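Local coordinates for protein alpha-fucosidase (Bifidobacterium bifidum, PDB 2EAB) that probably releases alpha-1,2-linked L-fucose from glycans by hydrolysis, this chain being the catalytic part of a longer, membrane-associated protein, at residues 838-849 with 881-892; 515-523 with 816-824. All coordinates share one frame; numbering follows the deposited sequence.

How the contacts relate
Contact 2 joins helix 507-520 of the catalytic domain to the hairpin of strands 812-819 and 823-830; contact 1 lies farther out, within the C-terminal domain, where strand 833-841 continues the same sheet. Their centres are about 13 Å apart, about 17 Å (contact 2) and about 29 Å (contact 1) from the chain centre. Thr840 N probably bonds to Thr824 O at 2.8 Å, Lys845 O packs on Phe823 CZ at 3.4 Å, and Lys843 CG touches Ser522 O. Contact 2 holds Glu520, which with Asp690 belongs to a calcium site seen crystallographically in this protein; no calcium is bound there in this chain. The side chain of Lys845 in contact 1 is about 9 Å from that of Glu520.

Contact 1 of 2, residues 838-849 with 881-892; sequences RLTSNKGKQAAV and LLVFDTTAGTTY
The hydroxyl of Thr886 is gripped from the opposite segment: OG1 gives its proton to Lys845 O at 2.6 Å, coming from above the carbonyl plane, and Ser841 OG stands 2.7 Å from the same OG1. Thr886 OG1 sits between its own backbone N and carbonyl carbon (chi1 74°), which sends CG2 to Ala847 CB, 3.7 Å away. These residues lie where the two chain segments pass side by side between the sheets of a beta-sandwich: strands 833-841 and 890-896 are antiparallel neighbours in one sheet, strands 847-851 and 880-884 in the other. In the second pair Ala847 CB stands over the centre of the Phe884 ring, 3.6 Å from the centroid and 14° off its normal, a CH-pi contact. Leu839 CD2 reaches the ring's CZ obliquely at 3.8 Å from the first sheet, and Val849 CG2 comes near CE2. The ring also touches Val861 of strand 859-863, so it bridges the sheets. A serine in place of Phe884 would probably leave Ala847 CB and Leu839 CD2 without their common partner and open a gap between the sheets. On the other face of the first pair, Thr840 OG1 and Thr891 OG1 share a hydrogen bond of 2.7 Å across a non-hydrogen-bonded pair, while the methyl CG2 of Thr891 lies over one face of the Arg838 guanidinium. The type II turn Thr887-Thr890 is tied back by Gly889 N, which bonds to Ser841 O at 2.8 Å almost straight on the carbonyl. Ser841 CB approaches the edge of the Tyr892 ring, whose OH accepts a hydrogen bond from Thr887 N. Near the other end, a water joins Gln846 NE2 to Asp885 OD1, and the extended Gln846 chain lays NE2 3.4 Å from Val883 CG1.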
loop_
_atom_site.group_PDB
_atom_site.type_symbol
_atom_site.label_atom_id
_atom_site.label_comp_id
_atom_site.label_asym_id
_atom_site.label_seq_id
_atom_site.Cartn_x
_atom_site.Cartn_y
_atom_site.Cartn_z
ATOM N N ARG A 838 1.504 1.765 -27.753
ATOM C CA ARG A 838 2.644 2.668 -27.742
ATOM C C ARG A 838 3.568 2.236 -26.616
ATOM O O ARG A 838 3.185 2.259 -25.440
ATOM C CB ARG A 838 2.188 4.118 -27.574
ATOM C CG ARG A 838 1.339 4.616 -28.744
ATOM C CD ARG A 838 0.968 6.091 -28.622
ATOM N NE ARG A 838 2.142 6.959 -28.519
ATOM C CZ ARG A 838 2.843 7.428 -29.550
ATOM N NH1 ARG A 838 2.508 7.118 -30.798
ATOM N NH2 ARG A 838 3.892 8.210 -29.327
ATOM N N LEU A 839 4.774 1.815 -26.985
ATOM C CA LEU A 839 5.731 1.265 -26.040
ATOM C C LEU A 839 6.954 2.166 -25.993
ATOM O O LEU A 839 7.735 2.208 -26.951
ATOM C CB LEU A 839 6.121 -0.158 -26.456
ATOM C CG LEU A 839 7.007 -0.930 -25.478
ATOM C CD1 LEU A 839 6.173 -1.498 -24.332
ATOM C CD2 LEU A 839 7.762 -2.041 -26.201
ATOM N N THR A 840 7.109 2.902 -24.898
ATOM C CA THR A 840 8.269 3.759 -24.733
ATOM C C THR A 840 9.321 2.996 -23.947
ATOM O O THR A 840 9.101 2.632 -22.787
ATOM C CB THR A 840 7.918 5.054 -23.982
ATOM O OG1 THR A 840 6.822 5.707 -24.636
ATOM C CG2 THR A 840 9.121 5.986 -23.939
ATOM N N SER A 841 10.460 2.732 -24.576
ATOM C CA SER A 841 11.543 2.057 -23.880
ATOM C C SER A 841 12.349 3.083 -23.101
ATOM O O SER A 841 12.986 3.954 -23.690
ATOM C CB SER A 841 12.454 1.341 -24.866
ATOM O OG SER A 841 13.483 0.675 -24.161
ATOM N N ASN A 842 12.311 2.994 -21.775
ATOM C CA ASN A 842 13.012 3.971 -20.942
ATOM C C ASN A 842 14.459 3.586 -20.634
ATOM O O ASN A 842 15.274 4.446 -20.268
ATOM C CB ASN A 842 12.233 4.246 -19.654
ATOM C CG ASN A 842 10.815 4.710 -19.924
ATOM O OD1 ASN A 842 9.851 4.190 -19.350
ATOM N ND2 ASN A 842 10.677 5.681 -20.810
ATOM N N LYS A 843 14.782 2.305 -20.802
ATOM C CA LYS A 843 16.117 1.804 -20.484
ATOM C C LYS A 843 16.803 1.045 -21.623
ATOM O O LYS A 843 17.931 0.593 -21.461
ATOM C CB LYS A 843 16.088 0.945 -19.212
ATOM C CG LYS A 843 15.736 1.710 -17.932
ATOM C CD LYS A 843 16.811 2.708 -17.505
ATOM C CE LYS A 843 17.929 2.024 -16.741
ATOM N NZ LYS A 843 18.806 3.010 -16.050
ATOM N N GLY A 844 16.128 0.897 -22.763
ATOM C CA GLY A 844 16.713 0.216 -23.923
ATOM C C GLY A 844 16.775 -1.300 -23.824
ATOM O O GLY A 844 17.548 -1.942 -24.542
ATOM N N LYS A 845 15.964 -1.890 -22.950
ATOM C CA LYS A 845 15.943 -3.341 -22.822
ATOM C C LYS A 845 15.215 -3.974 -24.008
ATOM O O LYS A 845 14.376 -3.339 -24.642
ATOM C CB LYS A 845 15.302 -3.765 -21.493
ATOM C CG LYS A 845 15.960 -3.159 -20.234
ATOM C CD LYS A 845 17.438 -3.547 -20.072
ATOM C CE LYS A 845 18.170 -2.651 -19.063
ATOM N NZ LYS A 845 17.699 -2.791 -17.650
ATOM N N GLN A 846 15.548 -5.225 -24.307
ATOM C CA GLN A 846 14.849 -5.958 -25.350
ATOM C C GLN A 846 13.350 -5.948 -25.082
ATOM O O GLN A 846 12.922 -6.194 -23.953
ATOM C CB GLN A 846 15.336 -7.398 -25.397
ATOM C CG GLN A 846 14.667 -8.211 -26.480
ATOM C CD GLN A 846 15.072 -9.660 -26.455
ATOM O OE1 GLN A 846 14.897 -10.359 -25.452
ATOM N NE2 GLN A 846 15.613 -10.128 -27.562
ATOM N N ALA A 847 12.570 -5.646 -26.116
ATOM C CA ALA A 847 11.117 -5.738 -26.028
ATOM C C ALA A 847 10.631 -7.129 -26.410
ATOM O O ALA A 847 11.119 -7.726 -27.369
ATOM C CB ALA A 847 10.451 -4.687 -26.887
ATOM N N ALA A 848 9.677 -7.636 -25.636
ATOM C CA ALA A 848 9.011 -8.899 -25.920
ATOM C C ALA A 848 7.559 -8.667 -25.546
ATOM O O ALA A 848 7.240 -8.481 -24.364
ATOM C CB ALA A 848 9.627 -10.034 -25.115
ATOM N N VAL A 849 6.694 -8.618 -26.557
ATOM C CA VAL A 849 5.334 -8.122 -26.382
ATOM C C VAL A 849 4.291 -9.161 -26.782
ATOM O O VAL A 849 4.260 -9.613 -27.936
ATOM C CB VAL A 849 5.112 -6.816 -27.190
ATOM C CG1 VAL A 849 3.726 -6.257 -26.929
ATOM C CG2 VAL A 849 6.177 -5.779 -26.848
ATOM N N LEU A 881 4.768 -13.759 -29.220
ATOM C CA LEU A 881 5.342 -12.465 -28.867
ATOM C C LEU A 881 5.998 -11.826 -30.079
ATOM O O LEU A 881 6.523 -12.520 -30.960
ATOM C CB LEU A 881 6.418 -12.602 -27.788
ATOM C CG LEU A 881 6.181 -13.393 -26.509
ATOM C CD1 LEU A 881 7.423 -13.289 -25.651
ATOM C CD2 LEU A 881 4.977 -12.887 -25.745
ATOM N N LEU A 882 5.970 -10.497 -30.104
ATOM C CA LEU A 882 6.841 -9.702 -30.958
ATOM C C LEU A 882 8.089 -9.362 -30.163
ATOM O O LEU A 882 7.997 -8.821 -29.056
ATOM C CB LEU A 882 6.141 -8.412 -31.373
ATOM C CG LEU A 882 5.045 -8.549 -32.426
ATOM C CD1 LEU A 882 4.104 -7.358 -32.377
ATOM C CD2 LEU A 882 5.651 -8.701 -33.821
ATOM N N VAL A 883 9.251 -9.686 -30.717
ATOM C CA VAL A 883 10.520 -9.476 -30.036
ATOM C C VAL A 883 11.384 -8.538 -30.863
ATOM O O VAL A 883 11.653 -8.805 -32.038
ATOM C CB VAL A 883 11.266 -10.815 -29.799
ATOM C CG1 VAL A 883 12.605 -10.580 -29.109
ATOM C CG2 VAL A 883 10.406 -11.769 -28.975
ATOM N N PHE A 884 11.827 -7.444 -30.252
ATOM C CA PHE A 884 12.627 -6.452 -30.962
ATOM C C PHE A 884 13.561 -5.692 -30.044
ATOM O O PHE A 884 13.295 -5.547 -28.847
ATOM C CB PHE A 884 11.747 -5.495 -31.791
ATOM C CG PHE A 884 10.642 -4.814 -31.013
ATOM C CD1 PHE A 884 10.786 -3.496 -30.585
ATOM C CD2 PHE A 884 9.441 -5.471 -30.750
ATOM C CE1 PHE A 884 9.756 -2.851 -29.891
ATOM C CE2 PHE A 884 8.413 -4.838 -30.050
ATOM C CZ PHE A 884 8.569 -3.527 -29.626
ATOM N N ASP A 885 14.672 -5.233 -30.608
ATOM C CA ASP A 885 15.588 -4.350 -29.903
ATOM C C ASP A 885 14.933 -3.005 -29.675
ATOM O O ASP A 885 14.114 -2.561 -30.472
ATOM C CB ASP A 885 16.861 -4.126 -30.720
ATOM C CG ASP A 885 17.698 -5.382 -30.871
ATOM O OD1 ASP A 885 17.549 -6.329 -30.070
ATOM O OD2 ASP A 885 18.522 -5.415 -31.808
ATOM N N THR A 886 15.309 -2.353 -28.581
ATOM C CA THR A 886 14.889 -0.979 -28.355
ATOM C C THR A 886 16.067 -0.109 -27.949
ATOM O O THR A 886 17.142 -0.603 -27.593
ATOM C CB THR A 886 13.798 -0.848 -27.262
ATOM O OG1 THR A 886 14.380 -1.052 -25.971
ATOM C CG2 THR A 886 12.639 -1.809 -27.484
ATOM N N THR A 887 15.836 1.196 -28.009
ATOM C CA THR A 887 16.793 2.185 -27.548
ATOM C C THR A 887 16.096 3.102 -26.561
ATOM O O THR A 887 14.972 3.548 -26.809
ATOM C CB THR A 887 17.343 3.014 -28.711
ATOM O OG1 THR A 887 16.268 3.678 -29.383
ATOM C CG2 THR A 887 18.053 2.115 -29.685
ATOM N N ALA A 888 16.764 3.368 -25.443
ATOM C CA ALA A 888 16.219 4.234 -24.400
ATOM C C ALA A 888 15.816 5.586 -24.975
ATOM O O ALA A 888 16.604 6.224 -25.690
ATOM C CB ALA A 888 17.234 4.413 -23.283
ATOM N N GLY A 889 14.588 6.007 -24.678
ATOM C CA GLY A 889 14.055 7.284 -25.147
ATOM C C GLY A 889 13.130 7.173 -26.344
ATOM O O GLY A 889 12.446 8.137 -26.694
ATOM N N THR A 890 13.093 5.995 -26.965
ATOM C CA THR A 890 12.308 5.788 -28.182
ATOM C C THR A 890 10.952 5.144 -27.888
ATOM O O THR A 890 10.849 4.241 -27.054
ATOM C CB THR A 890 13.103 4.957 -29.220
ATOM O OG1 THR A 890 14.356 5.603 -29.485
ATOM C CG2 THR A 890 12.337 4.824 -30.533
ATOM N N THR A 891 9.917 5.642 -28.562
ATOM C CA THR A 891 8.583 5.060 -28.506
ATOM C C THR A 891 8.294 4.272 -29.783
ATOM O O THR A 891 8.484 4.763 -30.904
ATOM C CB THR A 891 7.497 6.137 -28.261
ATOM O OG1 THR A 891 7.710 6.740 -26.982
ATOM C CG2 THR A 891 6.101 5.531 -28.285
ATOM N N TYR A 892 7.832 3.042 -29.586
ATOM C CA TYR A 892 7.510 2.121 -30.670
ATOM C C TYR A 892 6.008 1.981 -30.766
ATOM O O TYR A 892 5.320 1.851 -29.748
ATOM C CB TYR A 892 8.186 0.768 -30.423
ATOM C CG TYR A 892 9.675 0.937 -30.297
ATOM C CD1 TYR A 892 10.499 0.831 -31.416
ATOM C CD2 TYR A 892 10.255 1.276 -29.076
ATOM C CE1 TYR A 892 11.866 1.027 -31.315
ATOM C CE2 TYR A 892 11.618 1.478 -28.967
ATOM C CZ TYR A 892 12.418 1.349 -30.088
ATOM O OH TYR A 892 13.768 1.556 -29.977
HETATM O O HOH W 1 15.968 -8.587 -29.936
#

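Contact 2 of 2, residues 515-523 with 816-824; sequences VYEAYEYSG and GLVARGNFT. With EDO (1,2-ethanediol), chain I; EDO (1,2-ethanediol), chain G.
Arg820 packs its aliphatic part on Tyr521: CG stands over the centre of the ring, 3.8 Å from the centroid and 12° off the normal. Beyond it the chain runs extended from CG to NE beside Glu520, and NE meets Glu520 OE1 at 2.8 Å from above the carboxylate plane. NH2 reaches Glu517 OE2 at 2.7 Å on its syn side, so the three residues form a salt-bridge network with both oxygens near the guanidinium plane. Tyr521 OH lies over a guanidinium face, while CE1 meets Val818 O edge-on at 3.2 Å. The contact docks the C-terminal end of helix 507-520, in the catalytic domain, against the hairpin of strands 812-819 and 823-830, where Asn822 and Phe823 face Ala819 in a G1 beta bulge. Gly821 N fastens the hairpin turn to Glu520 O at 2.9 Å. The other flank is looser and partly exposed: Asn822 ND2 reaches Ser522 O at 2.9 Å, steeply bent at the carbonyl (112°). At the salt-bridge end small molecules intrude, one ethanediol bonding Arg820 NH2, Tyr521 OH and Glu517 OE1, while Tris, probably from the crystallisation liquor, is hydrogen-bonded to Glu520 OE2 and Glu517 OE2.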
loop_
_atom_site.group_PDB
_atom_site.type_symbol
_atom_site.label_atom_id
_atom_site.label_comp_id
_atom_site.label_asym_id
_atom_site.label_seq_id
_atom_site.Cartn_x
_atom_site.Cartn_y
_atom_site.Cartn_z
ATOM N N VAL A 515 9.739 -4.256 -2.510
ATOM C CA VAL A 515 11.017 -3.556 -2.572
ATOM C C VAL A 515 11.759 -3.900 -3.868
ATOM O O VAL A 515 12.214 -2.998 -4.577
ATOM C CB VAL A 515 11.886 -3.839 -1.317
ATOM C CG1 VAL A 515 13.271 -3.241 -1.469
ATOM C CG2 VAL A 515 11.214 -3.280 -0.073
ATOM N N TYR A 516 11.867 -5.191 -4.183
ATOM C CA TYR A 516 12.561 -5.604 -5.399
ATOM C C TYR A 516 11.896 -5.047 -6.660
ATOM O O TYR A 516 12.575 -4.744 -7.647
ATOM C CB TYR A 516 12.716 -7.132 -5.483
ATOM C CG TYR A 516 13.517 -7.528 -6.701
ATOM C CD1 TYR A 516 14.886 -7.293 -6.752
ATOM C CD2 TYR A 516 12.903 -8.083 -7.824
ATOM C CE1 TYR A 516 15.634 -7.611 -7.880
ATOM C CE2 TYR A 516 13.653 -8.409 -8.963
ATOM C CZ TYR A 516 15.015 -8.163 -8.977
ATOM O OH TYR A 516 15.776 -8.467 -10.089
ATOM N N GLU A 517 10.572 -4.904 -6.631
ATOM C CA GLU A 517 9.862 -4.328 -7.771
ATOM C C GLU A 517 10.338 -2.920 -8.123
ATOM O O GLU A 517 10.266 -2.518 -9.282
ATOM C CB GLU A 517 8.353 -4.348 -7.551
ATOM C CG GLU A 517 7.780 -5.747 -7.532
ATOM C CD GLU A 517 6.397 -5.842 -8.122
ATOM O OE1 GLU A 517 5.630 -4.858 -8.037
ATOM O OE2 GLU A 517 6.074 -6.909 -8.683
ATOM N N ALA A 518 10.837 -2.172 -7.141
ATOM C CA ALA A 518 11.395 -0.856 -7.435
ATOM C C ALA A 518 12.528 -0.960 -8.447
ATOM O O ALA A 518 12.679 -0.081 -9.302
ATOM C CB ALA A 518 11.865 -0.173 -6.167
ATOM N N TYR A 519 13.319 -2.028 -8.350
ATOM C CA TYR A 519 14.336 -2.308 -9.354
ATOM C C TYR A 519 13.749 -2.879 -10.650
ATOM O O TYR A 519 14.116 -2.439 -11.745
ATOM C CB TYR A 519 15.445 -3.223 -8.821
ATOM C CG TYR A 519 16.476 -3.495 -9.886
ATOM C CD1 TYR A 519 17.275 -2.457 -10.361
ATOM C CD2 TYR A 519 16.624 -4.756 -10.461
ATOM C CE1 TYR A 519 18.212 -2.658 -11.356
ATOM C CE2 TYR A 519 17.579 -4.970 -11.478
ATOM C CZ TYR A 519 18.359 -3.907 -11.903
ATOM O OH TYR A 519 19.302 -4.078 -12.889
ATOM N N GLU A 520 12.844 -3.852 -10.541
ATOM C CA GLU A 520 12.244 -4.462 -11.737
ATOM C C GLU A 520 11.717 -3.415 -12.702
ATOM O O GLU A 520 11.919 -3.513 -13.912
ATOM C CB GLU A 520 11.040 -5.310 -11.379
ATOM C CG GLU A 520 11.302 -6.640 -10.778
ATOM C CD GLU A 520 10.001 -7.382 -10.536
ATOM O OE1 GLU A 520 8.972 -6.707 -10.298
ATOM O OE2 GLU A 520 9.991 -8.626 -10.575
ATOM N N TYR A 521 10.991 -2.439 -12.167
ATOM C CA TYR A 521 10.307 -1.460 -12.993
ATOM C C TYR A 521 11.188 -0.274 -13.415
ATOM O O TYR A 521 10.790 0.503 -14.289
ATOM C CB TYR A 521 9.068 -0.943 -12.270
ATOM C CG TYR A 521 7.849 -1.842 -12.279
ATOM C CD1 TYR A 521 6.878 -1.712 -13.269
ATOM C CD2 TYR A 521 7.634 -2.777 -11.265
ATOM C CE1 TYR A 521 5.733 -2.495 -13.264
ATOM C CE2 TYR A 521 6.481 -3.563 -11.251
ATOM C CZ TYR A 521 5.538 -3.410 -12.254
ATOM O OH TYR A 521 4.394 -4.169 -12.254
ATOM N N SER A 522 12.370 -0.127 -12.813
ATOM C CA SER A 522 13.237 1.019 -13.112
ATOM C C SER A 522 14.546 0.679 -13.815
ATOM O O SER A 522 15.017 1.453 -14.658
ATOM C CB SER A 522 13.571 1.782 -11.831
ATOM O OG SER A 522 14.429 1.010 -11.004
ATOM N N GLY A 523 15.155 -0.444 -13.444
ATOM C CA GLY A 523 16.518 -0.753 -13.881
ATOM C C GLY A 523 17.565 0.189 -13.301
ATOM O O GLY A 523 18.671 0.325 -13.842
ATOM N N GLY A 816 0.407 5.662 -20.133
ATOM C CA GLY A 816 1.279 5.963 -19.011
ATOM C C GLY A 816 1.488 4.865 -17.987
ATOM O O GLY A 816 2.113 5.113 -16.959
ATOM N N LEU A 817 0.970 3.665 -18.238
ATOM C CA LEU A 817 1.275 2.536 -17.355
ATOM C C LEU A 817 2.734 2.139 -17.527
ATOM O O LEU A 817 3.359 2.505 -18.527
ATOM C CB LEU A 817 0.359 1.346 -17.639
ATOM C CG LEU A 817 -1.142 1.608 -17.513
ATOM C CD1 LEU A 817 -1.914 0.315 -17.706
ATOM C CD2 LEU A 817 -1.509 2.251 -16.171
ATOM N N VAL A 818 3.285 1.408 -16.562
ATOM C CA VAL A 818 4.678 0.998 -16.637
ATOM C C VAL A 818 4.768 -0.515 -16.536
ATOM O O VAL A 818 4.099 -1.140 -15.694
ATOM C CB VAL A 818 5.553 1.683 -15.550
ATOM C CG1 VAL A 818 7.027 1.390 -15.786
ATOM C CG2 VAL A 818 5.329 3.184 -15.546
ATOM N N ALA A 819 5.585 -1.088 -17.421
ATOM C CA ALA A 819 5.899 -2.508 -17.425
ATOM C C ALA A 819 7.305 -2.749 -16.902
ATOM O O ALA A 819 8.197 -1.903 -17.040
ATOM C CB ALA A 819 5.766 -3.069 -18.831
ATOM N N ARG A 820 7.490 -3.917 -16.305
ATOM C CA ARG A 820 8.805 -4.350 -15.864
ATOM C C ARG A 820 9.814 -4.282 -17.016
ATOM O O ARG A 820 9.470 -4.503 -18.184
ATOM C CB ARG A 820 8.720 -5.747 -15.254
ATOM C CG ARG A 820 7.987 -5.731 -13.918
ATOM C CD ARG A 820 7.809 -7.128 -13.362
ATOM N NE ARG A 820 6.954 -7.180 -12.175
ATOM C CZ ARG A 820 5.625 -7.239 -12.219
ATOM N NH1 ARG A 820 4.995 -7.223 -13.390
ATOM N NH2 ARG A 820 4.928 -7.313 -11.091
ATOM N N GLY A 821 11.053 -3.935 -16.683
ATOM C CA GLY A 821 12.063 -3.604 -17.691
ATOM C C GLY A 821 12.105 -2.117 -17.995
ATOM O O GLY A 821 12.998 -1.641 -18.708
ATOM N N ASN A 822 11.141 -1.387 -17.433
ATOM C CA ASN A 822 11.011 0.063 -17.571
ATOM C C ASN A 822 10.583 0.476 -18.974
ATOM O O ASN A 822 11.339 1.114 -19.729
ATOM C CB ASN A 822 12.265 0.816 -17.105
ATOM C CG ASN A 822 11.964 2.248 -16.722
ATOM O OD1 ASN A 822 10.876 2.760 -16.996
ATOM N ND2 ASN A 822 12.917 2.901 -16.080
ATOM N N PHE A 823 9.355 0.085 -19.301
ATOM C CA PHE A 823 8.689 0.522 -20.517
ATOM C C PHE A 823 7.413 1.244 -20.119
ATOM O O PHE A 823 6.658 0.747 -19.276
ATOM C CB PHE A 823 8.292 -0.668 -21.394
ATOM C CG PHE A 823 9.441 -1.513 -21.850
ATOM C CD1 PHE A 823 10.037 -1.289 -23.087
ATOM C CD2 PHE A 823 9.906 -2.560 -21.064
ATOM C CE1 PHE A 823 11.100 -2.081 -23.523
ATOM C CE2 PHE A 823 10.968 -3.358 -21.488
ATOM C CZ PHE A 823 11.563 -3.118 -22.725
ATOM N N THR A 824 7.155 2.399 -20.719
ATOM C CA THR A 824 5.870 3.066 -20.527
ATOM C C THR A 824 4.925 2.575 -21.613
ATOM O O THR A 824 5.318 2.463 -22.782
ATOM C CB THR A 824 6.022 4.596 -20.547
ATOM O OG1 THR A 824 7.039 4.964 -19.611
ATOM C CG2 THR A 824 4.711 5.284 -20.154
HETATM C C1 EDO I . 15.452 -5.431 -14.717
HETATM O O1 EDO I . 14.487 -6.016 -13.787
HETATM C C2 EDO I . 15.395 -3.970 -14.158
HETATM O O2 EDO I . 14.537 -3.225 -15.422
HETATM C C1 EDO G . 1.814 -7.156 -9.254
HETATM O O1 EDO G . 1.944 -7.339 -10.751
HETATM C C2 EDO G . 2.020 -5.613 -8.986
HETATM O O2 EDO G . 3.325 -5.258 -9.506
#